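RhCC (PDB 4U5R) probably acts as a cofactor-independent oxygenase of the tautomerase superfamily and binds magnesium. Local coordinates at residues E22-I27 and F37-L42; I64-I69 and A80-V85; I69-E74 and P122-M127. The protein carries 1 engineered substitution. All blocks are in the same frame, centred on the assembly; numbering follows the deposited sequence.

Overall arrangement
Contacts 1 and 2 each join a helix to the four-stranded sheet, one in either beta-alpha-beta unit of the chain; their centres are 12 Å apart, and the helices meet where Ile27 CG1 touches Val85 CG1 at 3.8 Å. Contact 3 lies farther out, its centre about 16 Å from the centres of both others. It continues directly from contact 2 through the shared Ile69, and Met73 of its loop packs against both members of the His68-Met82 pair, with CE 3.5 Å from His68 ND1 and SD 3.5 Å from Met82 CB. Contact 2 is nearest the metal site: the His68 side chain is about 7 Å from that of Ala106, the engineered residue at the magnesium-binding position, where no metal is bound in this chain.

Contact 1: E22-I27 and F37-L42; sequences EAITSI and FYVVVL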
ATOM      1  N   GLU B  22      12.189 -12.244 -12.427  1.00 14.06           N
ATOM      2  CA  GLU B  22      13.176 -13.269 -12.115  1.00 14.63           C
ATOM      3  C   GLU B  22      14.358 -12.671 -11.329  1.00 13.84           C
ATOM      4  O   GLU B  22      14.830 -13.256 -10.343  1.00 15.48           O
ATOM      5  CB  GLU B  22      13.659 -13.943 -13.406  1.00 18.68           C
ATOM      6  CG  GLU B  22      14.842 -14.852 -13.217  1.00 18.99           C
ATOM      7  CD  GLU B  22      14.529 -16.033 -12.327  1.00 25.59           C
ATOM      8  OE1 GLU B  22      13.339 -16.407 -12.229  1.00 23.16           O
ATOM      9  OE2 GLU B  22      15.477 -16.588 -11.727  1.00 27.77           O
ATOM     10  N   ALA B  23      14.821 -11.499 -11.749  1.00 12.61           N
ATOM     11  CA  ALA B  23      15.932 -10.852 -11.059  1.00 11.09           C
ATOM     12  C   ALA B  23      15.563 -10.463  -9.634  1.00 15.94           C
ATOM     13  O   ALA B  23      16.355 -10.633  -8.701  1.00 15.71           O
ATOM     14  CB  ALA B  23      16.397  -9.627 -11.838  1.00 12.46           C
ATOM     15  N   ILE B  24      14.352  -9.938  -9.477  1.00 14.52           N
ATOM     16  CA  ILE B  24      13.836  -9.559  -8.169  1.00 13.60           C
ATOM     17  C   ILE B  24      13.690 -10.797  -7.277  1.00 11.09           C
ATOM     18  O   ILE B  24      14.140 -10.794  -6.132  1.00 13.36           O
ATOM     19  CB  ILE B  24      12.490  -8.827  -8.310  1.00 12.77           C
ATOM     20  CG1 ILE B  24      12.725  -7.448  -8.929  1.00 12.45           C
ATOM     21  CG2 ILE B  24      11.798  -8.711  -6.959  1.00 14.66           C
ATOM     22  CD1 ILE B  24      11.469  -6.800  -9.453  1.00 12.52           C
ATOM     23  N   THR B  25      13.121 -11.866  -7.835  1.00 13.25           N
ATOM     24  CA  THR B  25      13.018 -13.142  -7.129  1.00 17.58           C
ATOM     25  C   THR B  25      14.390 -13.645  -6.685  1.00 13.74           C
ATOM     26  O   THR B  25      14.546 -14.136  -5.563  1.00 13.94           O
ATOM     27  CB  THR B  25      12.348 -14.201  -8.020  1.00 13.18           C
ATOM     28  OG1 THR B  25      11.022 -13.770  -8.341  1.00 13.33           O
ATOM     29  CG2 THR B  25      12.280 -15.571  -7.319  1.00 13.08           C
ATOM     30  N   SER B  26      15.393 -13.509  -7.555  1.00 15.26           N
ATOM     31  CA  SER B  26      16.738 -13.990  -7.211  1.00 14.41           C
ATOM     32  C   SER B  26      17.330 -13.318  -5.947  1.00 13.95           C
ATOM     33  O   SER B  26      18.083 -13.950  -5.206  1.00 17.26           O
ATOM     34  CB  SER B  26      17.686 -13.805  -8.400  1.00 19.69           C
ATOM     35  OG  SER B  26      18.118 -12.460  -8.517  1.00 19.91           O
ATOM     36  N   ILE B  27      16.979 -12.057  -5.686  1.00 15.26           N
ATOM     37  CA  ILE B  27      17.363 -11.409  -4.428  1.00 14.43           C
ATOM     38  C   ILE B  27      17.028 -12.268  -3.208  1.00 16.31           C
ATOM     39  O   ILE B  27      17.875 -12.507  -2.342  1.00 21.31           O
ATOM     40  CB  ILE B  27      16.671 -10.036  -4.237  1.00 14.95           C
ATOM     41  CG1 ILE B  27      17.055  -9.064  -5.357  1.00 18.66           C
ATOM     42  CG2 ILE B  27      17.054  -9.439  -2.893  1.00 16.17           C
ATOM     43  CD1 ILE B  27      16.349  -7.708  -5.267  1.00 18.51           C
ATOM     44  N   PHE B  37       8.009 -18.698  -4.894  1.00 14.52           N
ATOM     45  CA  PHE B  37       6.642 -18.228  -5.078  1.00 15.19           C
ATOM     46  C   PHE B  37       6.189 -17.189  -4.036  1.00 12.54           C
ATOM     47  O   PHE B  37       5.140 -16.579  -4.232  1.00 15.05           O
ATOM     48  CB  PHE B  37       5.645 -19.399  -5.092  1.00 14.52           C
ATOM     49  CG  PHE B  37       5.488 -20.087  -3.768  1.00 13.56           C
ATOM     50  CD1 PHE B  37       4.538 -19.665  -2.850  1.00 17.42           C
ATOM     51  CD2 PHE B  37       6.266 -21.187  -3.466  1.00 14.11           C
ATOM     52  CE1 PHE B  37       4.401 -20.314  -1.636  1.00 17.63           C
ATOM     53  CE2 PHE B  37       6.127 -21.841  -2.253  1.00 15.17           C
ATOM     54  CZ  PHE B  37       5.187 -21.402  -1.344  1.00 15.40           C
ATOM     55  N   TYR B  38       6.953 -17.001  -2.949  1.00 11.95           N
ATOM     56  CA  TYR B  38       6.728 -15.872  -2.026  1.00 12.34           C
ATOM     57  C   TYR B  38       6.863 -14.528  -2.738  1.00 12.37           C
ATOM     58  O   TYR B  38       6.225 -13.547  -2.341  1.00 11.00           O
ATOM     59  CB  TYR B  38       7.711 -15.865  -0.844  1.00 13.47           C
ATOM     60  CG  TYR B  38       7.447 -16.839   0.281  1.00 13.02           C
ATOM     61  CD1 TYR B  38       6.465 -17.809   0.180  1.00 14.03           C
ATOM     62  CD2 TYR B  38       8.196 -16.778   1.446  1.00 12.89           C
ATOM     63  CE1 TYR B  38       6.244 -18.708   1.212  1.00 12.00           C
ATOM     64  CE2 TYR B  38       7.977 -17.660   2.486  1.00 13.43           C
ATOM     65  CZ  TYR B  38       7.006 -18.621   2.357  1.00 13.05           C
ATOM     66  OH  TYR B  38       6.804 -19.507   3.383  1.00 12.77           O
ATOM     67  N   VAL B  39       7.699 -14.476  -3.774  1.00 12.48           N
ATOM     68  CA  VAL B  39       7.996 -13.205  -4.440  1.00 11.71           C
ATOM     69  C   VAL B  39       6.957 -12.880  -5.518  1.00  9.92           C
ATOM     70  O   VAL B  39       6.924 -13.493  -6.588  1.00 14.15           O
ATOM     71  CB  VAL B  39       9.413 -13.220  -5.061  1.00 10.54           C
ATOM     72  CG1 VAL B  39       9.827 -11.820  -5.474  1.00 11.99           C
ATOM     73  CG2 VAL B  39      10.421 -13.766  -4.067  1.00 17.76           C
ATOM     74  N   VAL B  40       6.130 -11.886  -5.216  1.00  9.87           N
ATOM     75  CA  VAL B  40       5.057 -11.461  -6.110  1.00  9.28           C
ATOM     76  C   VAL B  40       5.402 -10.074  -6.660  1.00 11.03           C
ATOM     77  O   VAL B  40       5.735  -9.146  -5.904  1.00 11.74           O
ATOM     78  CB  VAL B  40       3.694 -11.436  -5.379  1.00 12.00           C
ATOM     79  CG1 VAL B  40       2.615 -10.830  -6.262  1.00 11.32           C
ATOM     80  CG2 VAL B  40       3.304 -12.846  -4.910  1.00 12.25           C
ATOM     81  N   VAL B  41       5.346  -9.937  -7.980  1.00 10.62           N
ATOM     82  CA  VAL B  41       5.596  -8.652  -8.626  1.00 10.55           C
ATOM     83  C   VAL B  41       4.396  -8.276  -9.496  1.00 10.52           C
ATOM     84  O   VAL B  41       4.022  -8.987 -10.451  1.00 10.36           O
ATOM     85  CB  VAL B  41       6.877  -8.663  -9.490  1.00  9.01           C
ATOM     86  CG1 VAL B  41       7.097  -7.279 -10.090  1.00 10.05           C
ATOM     87  CG2 VAL B  41       8.095  -9.055  -8.677  1.00 11.11           C
ATOM     88  N   LEU B  42       3.775  -7.152  -9.169  1.00 10.73           N
ATOM     89  CA  LEU B  42       2.612  -6.699  -9.916  1.00  9.15           C
ATOM     90  C   LEU B  42       3.011  -5.519 -10.803  1.00 10.70           C
ATOM     91  O   LEU B  42       3.435  -4.478 -10.294  1.00 11.49           O
ATOM     92  CB  LEU B  42       1.466  -6.299  -8.967  1.00 11.32           C
ATOM     93  CG  LEU B  42       1.073  -7.299  -7.868  1.00  9.92           C
ATOM     94  CD1 LEU B  42      -0.104  -6.773  -7.057  1.00 13.97           C
ATOM     95  CD2 LEU B  42       0.741  -8.659  -8.472  1.00 13.15           C
TER
HETATM   96  O   HOH W   1       7.976 -12.693  -9.151  1.00 20.70           O
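Val39 packs against Thr25 and Ile24 where helix 14-32 lies over the start of strand 40-46, a wholly buried contact of 191 Å². The backbones come nearest at these residues, with Thr25 CA 5.7 Å from Val39 CA. Followed outward, the Val39 side chain meets Thr25 first: its CB sits 3.7 Å from Thr25 OG1. At the fork the branches part. Val39 CG1, set opposite the backbone N by chi1 of -168°, runs in beside Thr25 CA and reaches CG2 of Ile24 at 4.0 Å. Val39 CG2 also faces Thr25 CA and reaches Thr25 CG2 at 4.2 Å, so the fork bears on the helix backbone as well as on its side chains. Ile24 completes the apolar patch. Its CG2 and CD1 both meet CG2 of Val41, the former at 4.1 Å, the two side chains touching end to end. The one polar group among them, Thr25 OG1, is bonded to Ser21 O one helical turn back. A water bridges the two segments, donating to Val39 O at 2.9 Å and only weakly to Thr25 OG1. With an alanine at Val39 both branch methyls would be gone, which is likely to open a gap beside Thr25 CA and leave Ile24 CG2 with Val41 as its one remaining neighbour in 37-42. Ile24 also rests on Trp3 and Ile5 of strand 2-8, while Val40 to Leu42 pair antiparallel with a strand of the second subunit. Helix against strand in this way is the packing of a beta-alpha-beta unit, strand 2-8, helix 14-32 and strand 40-46, the building block of the tautomerase superfamily fold.

Contact 2: I64-I69 and A80-V85; sequences IRLDHI and ALMMTV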
ATOM      1  N   ILE B  64       8.216   2.360  -7.758  1.00 11.66           N
ATOM      2  CA  ILE B  64       8.244   1.012  -7.179  1.00 10.25           C
ATOM      3  C   ILE B  64       7.948   1.071  -5.682  1.00  9.65           C
ATOM      4  O   ILE B  64       8.491   1.916  -4.969  1.00  8.73           O
ATOM      5  CB  ILE B  64       9.617   0.326  -7.372  1.00 10.00           C
ATOM      6  CG1 ILE B  64      10.074   0.362  -8.839  1.00 13.41           C
ATOM      7  CG2 ILE B  64       9.584  -1.089  -6.764  1.00 11.93           C
ATOM      8  CD1 ILE B  64      11.176   1.413  -9.088  1.00 15.20           C
ATOM      9  N   ARG B  65       7.075   0.192  -5.205  1.00 10.63           N
ATOM     10  CA  ARG B  65       6.787   0.110  -3.774  1.00 12.07           C
ATOM     11  C   ARG B  65       6.711  -1.347  -3.376  1.00 12.76           C
ATOM     12  O   ARG B  65       6.128  -2.130  -4.087  1.00 11.93           O
ATOM     13  CB  ARG B  65       5.472   0.817  -3.431  1.00 12.37           C
ATOM     14  CG  ARG B  65       5.144   0.788  -1.947  1.00 14.53           C
ATOM     15  CD  ARG B  65       3.668   1.060  -1.667  1.00 14.94           C
ATOM     16  NE  ARG B  65       3.485   1.188  -0.223  1.00 14.55           N
ATOM     17  CZ  ARG B  65       3.376   0.161   0.606  1.00 17.43           C
ATOM     18  NH1 ARG B  65       3.393  -1.084   0.134  1.00 15.51           N
ATOM     19  NH2 ARG B  65       3.248   0.381   1.910  1.00 18.15           N
ATOM     20  N   LEU B  66       7.260  -1.723  -2.233  1.00 10.86           N
ATOM     21  CA  LEU B  66       7.172  -3.121  -1.850  1.00 11.06           C
ATOM     22  C   LEU B  66       6.945  -3.279  -0.370  1.00 11.30           C
ATOM     23  O   LEU B  66       7.406  -2.455   0.395  1.00 12.90           O
ATOM     24  CB  LEU B  66       8.432  -3.857  -2.313  1.00 14.17           C
ATOM     25  CG  LEU B  66       9.826  -3.360  -1.906  1.00 15.53           C
ATOM     26  CD1 LEU B  66      10.763  -4.500  -1.531  1.00 14.62           C
ATOM     27  CD2 LEU B  66      10.421  -2.508  -3.014  1.00 14.93           C
ATOM     28  N   ASP B  67       6.163  -4.295   0.009  1.00 10.60           N
ATOM     29  CA  ASP B  67       6.106  -4.771   1.395  1.00 12.33           C
ATOM     30  C   ASP B  67       7.009  -5.970   1.612  1.00 11.16           C
ATOM     31  O   ASP B  67       7.059  -6.882   0.779  1.00 11.37           O
ATOM     32  CB  ASP B  67       4.685  -5.193   1.799  1.00  9.44           C
ATOM     33  CG  ASP B  67       3.694  -4.035   1.859  1.00 12.23           C
ATOM     34  OD1 ASP B  67       4.066  -2.894   2.177  1.00 12.72           O
ATOM     35  OD2 ASP B  67       2.499  -4.290   1.629  1.00 11.33           O
ATOM     36  N   HIS B  68       7.691  -5.989   2.753  1.00 13.12           N
ATOM     37  CA  HIS B  68       8.371  -7.184   3.221  1.00 14.03           C
ATOM     38  C   HIS B  68       7.554  -7.758   4.354  1.00 14.08           C
ATOM     39  O   HIS B  68       7.237  -7.039   5.307  1.00 15.09           O
ATOM     40  CB  HIS B  68       9.781  -6.862   3.696  1.00 13.54           C
ATOM     41  CG  HIS B  68      10.792  -6.796   2.596  1.00 11.94           C
ATOM     42  ND1 HIS B  68      12.130  -6.597   2.844  1.00 14.87           N
ATOM     43  CD2 HIS B  68      10.673  -6.932   1.250  1.00 13.61           C
ATOM     44  CE1 HIS B  68      12.796  -6.609   1.703  1.00 14.18           C
ATOM     45  NE2 HIS B  68      11.935  -6.809   0.720  1.00 13.24           N
ATOM     46  N   ILE B  69       7.223  -9.041   4.239  1.00 14.44           N
ATOM     47  CA  ILE B  69       6.330  -9.719   5.168  1.00 14.92           C
ATOM     48  C   ILE B  69       7.012 -10.850   5.910  1.00 18.57           C
ATOM     49  O   ILE B  69       6.818 -11.011   7.111  1.00 19.14           O
ATOM     50  CB  ILE B  69       5.112 -10.293   4.430  1.00 13.73           C
ATOM     51  CG1 ILE B  69       4.540  -9.239   3.478  1.00 13.08           C
ATOM     52  CG2 ILE B  69       4.068 -10.778   5.430  1.00 14.23           C
ATOM     53  CD1 ILE B  69       3.743  -9.827   2.293  1.00 15.09           C
ATOM     54  N   ALA B  80      20.648  -1.384   4.248  1.00 15.79           N
ATOM     55  CA  ALA B  80      21.327  -0.702   3.142  1.00 16.12           C
ATOM     56  C   ALA B  80      21.642  -1.654   1.985  1.00 17.14           C
ATOM     57  O   ALA B  80      21.529  -1.285   0.821  1.00 17.43           O
ATOM     58  CB  ALA B  80      22.603  -0.029   3.640  1.00 18.17           C
ATOM     59  N   LEU B  81      22.029  -2.882   2.313  1.00 15.57           N
ATOM     60  CA  LEU B  81      22.350  -3.887   1.310  1.00 18.30           C
ATOM     61  C   LEU B  81      21.115  -4.274   0.492  1.00 17.86           C
ATOM     62  O   LEU B  81      21.203  -4.463  -0.718  1.00 15.83           O
ATOM     63  CB  LEU B  81      22.964  -5.118   1.981  1.00 18.78           C
ATOM     64  CG  LEU B  81      23.402  -6.259   1.065  1.00 19.15           C
ATOM     65  CD1 LEU B  81      24.322  -5.754  -0.036  1.00 19.56           C
ATOM     66  CD2 LEU B  81      24.094  -7.337   1.888  1.00 19.79           C
ATOM     67  N   MET B  82      19.964  -4.367   1.150  1.00 16.27           N
ATOM     68  CA  MET B  82      18.710  -4.627   0.451  1.00 13.91           C
ATOM     69  C   MET B  82      18.419  -3.572  -0.627  1.00 12.47           C
ATOM     70  O   MET B  82      18.072  -3.913  -1.774  1.00 12.81           O
ATOM     71  CB  MET B  82      17.542  -4.677   1.444  1.00 14.58           C
ATOM     72  CG  MET B  82      16.167  -4.746   0.772  1.00 15.90           C
ATOM     73  SD  MET B  82      15.962  -6.297  -0.114  1.00 15.30           S
ATOM     74  CE  MET B  82      15.036  -5.748  -1.548  1.00 15.97           C
ATOM     75  N   MET B  83      18.548  -2.301  -0.250  1.00 13.87           N
ATOM     76  CA  MET B  83      18.378  -1.198  -1.194  1.00 12.99           C
ATOM     77  C   MET B  83      19.419  -1.269  -2.301  1.00 15.67           C
ATOM     78  O   MET B  83      19.108  -1.046  -3.471  1.00 14.02           O
ATOM     79  CB  MET B  83      18.467   0.160  -0.480  1.00 12.71           C
ATOM     80  CG  MET B  83      17.475   0.321   0.662  1.00 13.27           C
ATOM     81  SD  MET B  83      15.788  -0.220   0.276  1.00 13.49           S
ATOM     82  CE  MET B  83      15.225   0.946  -0.979  1.00 11.96           C
ATOM     83  N   THR B  84      20.653  -1.595  -1.933  1.00 15.92           N
ATOM     84  CA  THR B  84      21.729  -1.645  -2.915  1.00 16.22           C
ATOM     85  C   THR B  84      21.458  -2.741  -3.940  1.00 13.14           C
ATOM     86  O   THR B  84      21.549  -2.518  -5.145  1.00 14.95           O
ATOM     87  CB  THR B  84      23.097  -1.867  -2.234  1.00 15.08           C
ATOM     88  OG1 THR B  84      23.387  -0.744  -1.391  1.00 18.80           O
ATOM     89  CG2 THR B  84      24.202  -2.013  -3.275  1.00 23.67           C
ATOM     90  N   VAL B  85      21.090  -3.923  -3.463  1.00 14.04           N
ATOM     91  CA  VAL B  85      20.836  -5.033  -4.369  1.00 14.22           C
ATOM     92  C   VAL B  85      19.575  -4.812  -5.226  1.00 15.80           C
ATOM     93  O   VAL B  85      19.553  -5.145  -6.412  1.00 15.87           O
ATOM     94  CB  VAL B  85      20.725  -6.350  -3.583  1.00 16.32           C
ATOM     95  CG1 VAL B  85      20.382  -7.489  -4.515  1.00 17.56           C
ATOM     96  CG2 VAL B  85      22.044  -6.636  -2.878  1.00 18.95           C
TER
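With chi1 of -83°, His68 carries its imidazole beside its own backbone N and out toward helix 76-90, while Met82 answers with CG opposite its backbone N (chi1 172°) and a chain that bends at chi2 and chi3 to lay its sulfur against the ring. The two side chains approach from opposite directions. Met82 SD lies at the imidazole edge, in the ring plane, 3.7 Å from His68 CE1 and 4.7 Å from the ring centroid: a Met-aromatic contact made at the edge. The thioether also runs along the CE1-NE2 side of the ring, its CE 4.0 Å from His68 NE2. That nitrogen is hydrogen-bonded to Tyr28 OH of helix 14-32, a bond likely to restrain the rotation of the imidazole. Beyond the ring, Met82 CE makes a looser apolar contact with Leu66 CD1 at 4.5 Å, so one methionine spans two residues on the same side of the strand. The backbones stay well apart, Leu66 CA and Met83 CA being 11.4 Å from each other, and long side chains do the bridging. Strand 61-68 runs between strands 2-8 and 100-107, and helix 76-90 is the helical limb of the beta-alpha-beta unit it forms with 61-68 and 100-107. Tyr28 touches Leu66, His68 and Met82, so a side chain of helix 14-32 joins the packing between helix 76-90 and the sheet.

Contact 3: I69-E74 and P122-M127; sequences IARQME and PPESDM
A flat guanidinium laid over a proline makes this peripheral, partly buried contact, which joins the loop between strand 61-68 and helix 76-90 to the turn leading into helix 126-134. Arg71 provides the flat group. Pro123 CB lies over one face of it, near the margin of the group rather than its centre, 3.4 Å from Arg71 NH1 and 3.5 Å from Arg71 CZ, with the side chains running antiparallel past one another. A bend at chi2 (-78°) brings the end of the arginine nearer to the turn than its root. Farther along, Arg71 NH2 stands 3.8 Å from Glu124 N, approached obliquely, and 4.2 Å from Glu124 CG. The proline is presented by a type II beta turn from Pro122 to Ser125, in which Pro122 O accepts from both Ser125 N and Ser125 OG, the latter at 2.7 Å. Ser125 is also the N-cap of helix 126-134, its OG hydrogen-bonded to Glu128 N. Glu128 supplies the charge that Arg71 meets: its OE1 forms a salt bridge with Arg71 NH2 and accepts from Glu124 N. The Glu124 carboxylate is farther off, with OE2 5.1 Å from Arg71 NE, and may add a longer-range attraction. Between the two segments, then, the contact is van der Waals packing of a cation on an aliphatic ring, while much of the electrostatic hold probably comes from Glu128 in the first turn of the helix.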
ATOM      1  N   ILE B  69       7.223  -9.041   4.239  1.00 14.44           N
ATOM      2  CA  ILE B  69       6.330  -9.719   5.168  1.00 14.92           C
ATOM      3  C   ILE B  69       7.012 -10.850   5.910  1.00 18.57           C
ATOM      4  O   ILE B  69       6.818 -11.011   7.111  1.00 19.14           O
ATOM      5  CB  ILE B  69       5.112 -10.293   4.430  1.00 13.73           C
ATOM      6  CG1 ILE B  69       4.540  -9.239   3.478  1.00 13.08           C
ATOM      7  CG2 ILE B  69       4.068 -10.778   5.430  1.00 14.23           C
ATOM      8  CD1 ILE B  69       3.743  -9.827   2.293  1.00 15.09           C
ATOM      9  N   ALA B  70       7.809 -11.634   5.190  1.00 14.63           N
ATOM     10  CA  ALA B  70       8.362 -12.866   5.744  1.00 17.23           C
ATOM     11  C   ALA B  70       9.516 -12.584   6.705  1.00 20.93           C
ATOM     12  O   ALA B  70       9.632 -13.222   7.751  1.00 29.30           O
ATOM     13  CB  ALA B  70       8.810 -13.796   4.617  1.00 15.82           C
ATOM     14  N   ARG B  71      10.359 -11.614   6.368  1.00 20.62           N
ATOM     15  CA  ARG B  71      11.527 -11.325   7.191  1.00 26.47           C
ATOM     16  C   ARG B  71      11.556  -9.867   7.633  1.00 22.51           C
ATOM     17  O   ARG B  71      11.043  -8.986   6.940  1.00 17.76           O
ATOM     18  CB  ARG B  71      12.822 -11.645   6.432  1.00 19.56           C
ATOM     19  CG  ARG B  71      12.970 -13.084   5.946  1.00 19.45           C
ATOM     20  CD  ARG B  71      13.368 -14.028   7.072  1.00 29.34           C
ATOM     21  NE  ARG B  71      13.970 -15.264   6.568  1.00 25.34           N
ATOM     22  CZ  ARG B  71      13.277 -16.322   6.160  1.00 22.07           C
ATOM     23  NH1 ARG B  71      11.950 -16.295   6.181  1.00 25.11           N
ATOM     24  NH2 ARG B  71      13.910 -17.403   5.721  1.00 21.75           N
ATOM     25  N   GLN B  72      12.153  -9.621   8.796  1.00 20.68           N
ATOM     26  CA  GLN B  72      12.504  -8.270   9.206  1.00 23.46           C
ATOM     27  C   GLN B  72      13.981  -8.042   8.931  1.00 24.21           C
ATOM     28  O   GLN B  72      14.778  -8.976   8.996  1.00 29.14           O
ATOM     29  CB  GLN B  72      12.211  -8.043  10.690  1.00 28.42           C
ATOM     30  CG  GLN B  72      10.846  -7.453  10.990  1.00 32.42           C
ATOM     31  CD  GLN B  72      10.712  -7.012  12.439  1.00 48.24           C
ATOM     32  OE1 GLN B  72      11.224  -7.665  13.351  1.00 33.78           O
ATOM     33  NE2 GLN B  72      10.035  -5.890  12.654  1.00 39.63           N
ATOM     34  N   MET B  73      14.340  -6.802   8.626  1.00 22.62           N
ATOM     35  CA  MET B  73      15.738  -6.437   8.449  1.00 18.90           C
ATOM     36  C   MET B  73      16.168  -5.611   9.653  1.00 19.71           C
ATOM     37  O   MET B  73      15.712  -4.481   9.832  1.00 21.50           O
ATOM     38  CB  MET B  73      15.936  -5.668   7.144  1.00 16.21           C
ATOM     39  CG  MET B  73      15.638  -6.495   5.909  1.00 17.73           C
ATOM     40  SD  MET B  73      15.741  -5.557   4.372  1.00 19.16           S
ATOM     41  CE  MET B  73      14.362  -4.432   4.552  1.00 21.55           C
ATOM     42  N   GLU B  74      17.039  -6.183  10.480  1.00 22.56           N
ATOM     43  CA  GLU B  74      17.266  -5.663  11.826  1.00 21.44           C
ATOM     44  C   GLU B  74      18.515  -4.798  12.019  1.00 25.37           C
ATOM     45  O   GLU B  74      18.734  -4.284  13.113  1.00 33.49           O
ATOM     46  CB  GLU B  74      17.317  -6.830  12.815  1.00 24.91           C
ATOM     47  CG  GLU B  74      16.039  -7.651  12.863  1.00 28.72           C
ATOM     48  CD  GLU B  74      16.053  -8.681  13.976  1.00 41.50           C
ATOM     49  OE1 GLU B  74      16.695  -8.426  15.017  1.00 56.46           O
ATOM     50  OE2 GLU B  74      15.428  -9.746  13.807  1.00 36.03           O
ATOM     51  N   PRO B 122       7.869 -21.236   9.845  1.00 18.82           N
ATOM     52  CA  PRO B 122       8.854 -20.321  10.428  1.00 19.84           C
ATOM     53  C   PRO B 122      10.078 -20.143   9.537  1.00 18.74           C
ATOM     54  O   PRO B 122      10.441 -21.064   8.803  1.00 15.69           O
ATOM     55  CB  PRO B 122       9.235 -21.012  11.745  1.00 18.99           C
ATOM     56  CG  PRO B 122       8.081 -21.900  12.055  1.00 20.93           C
ATOM     57  CD  PRO B 122       7.617 -22.395  10.719  1.00 20.62           C
ATOM     58  N   PRO B 123      10.709 -18.963   9.603  1.00 18.38           N
ATOM     59  CA  PRO B 123      11.961 -18.688   8.894  1.00 18.92           C
ATOM     60  C   PRO B 123      13.030 -19.725   9.214  1.00 23.32           C
ATOM     61  O   PRO B 123      13.215 -20.069  10.386  1.00 19.57           O
ATOM     62  CB  PRO B 123      12.362 -17.303   9.415  1.00 22.83           C
ATOM     63  CG  PRO B 123      11.070 -16.676   9.832  1.00 29.85           C
ATOM     64  CD  PRO B 123      10.252 -17.803  10.390  1.00 23.32           C
ATOM     65  N   GLU B 124      13.682 -20.235   8.172  1.00 22.93           N
ATOM     66  CA  GLU B 124      14.790 -21.188   8.285  1.00 25.64           C
ATOM     67  C   GLU B 124      14.379 -22.541   8.875  1.00 23.25           C
ATOM     68  O   GLU B 124      15.231 -23.326   9.290  1.00 26.03           O
ATOM     69  CB  GLU B 124      15.930 -20.575   9.110  1.00 25.80           C
ATOM     70  CG  GLU B 124      16.487 -19.289   8.506  1.00 26.42           C
ATOM     71  CD  GLU B 124      17.447 -18.564   9.434  1.00 53.09           C
ATOM     72  OE1 GLU B 124      17.892 -19.170  10.435  1.00 40.40           O
ATOM     73  OE2 GLU B 124      17.758 -17.384   9.160  1.00 38.28           O
ATOM     74  N   SER B 125      13.078 -22.820   8.895  1.00 21.67           N
ATOM     75  CA  SER B 125      12.583 -24.124   9.332  1.00 22.26           C
ATOM     76  C   SER B 125      12.657 -25.164   8.216  1.00 22.72           C
ATOM     77  O   SER B 125      12.773 -24.827   7.034  1.00 20.95           O
ATOM     78  CB  SER B 125      11.140 -24.018   9.818  1.00 19.83           C
ATOM     79  OG  SER B 125      10.274 -23.742   8.723  1.00 17.91           O
ATOM     80  N   ASP B 126      12.571 -26.433   8.599  1.00 18.29           N
ATOM     81  CA  ASP B 126      12.545 -27.513   7.628  1.00 21.71           C
ATOM     82  C   ASP B 126      11.353 -27.369   6.682  1.00 17.46           C
ATOM     83  O   ASP B 126      11.485 -27.582   5.487  1.00 18.05           O
ATOM     84  CB  ASP B 126      12.515 -28.870   8.333  1.00 22.95           C
ATOM     85  CG  ASP B 126      13.826 -29.187   9.029  1.00 36.52           C
ATOM     86  OD1 ASP B 126      14.885 -28.728   8.557  1.00 33.07           O
ATOM     87  OD2 ASP B 126      13.799 -29.889  10.053  1.00 44.62           O
ATOM     88  N   MET B 127      10.192 -26.992   7.206  1.00 18.78           N
ATOM     89  CA  MET B 127       9.039 -26.819   6.329  1.00 16.44           C
ATOM     90  C   MET B 127       9.246 -25.667   5.344  1.00 14.34           C
ATOM     91  O   MET B 127       8.827 -25.761   4.190  1.00 16.10           O
ATOM     92  CB  MET B 127       7.765 -26.591   7.145  1.00 19.21           C
ATOM     93  CG  MET B 127       6.478 -26.538   6.314  1.00 17.17           C
ATOM     94  SD  MET B 127       6.148 -27.968   5.251  1.00 18.71           S
ATOM     95  CE  MET B 127       6.263 -29.308   6.431  1.00 17.48           C
TER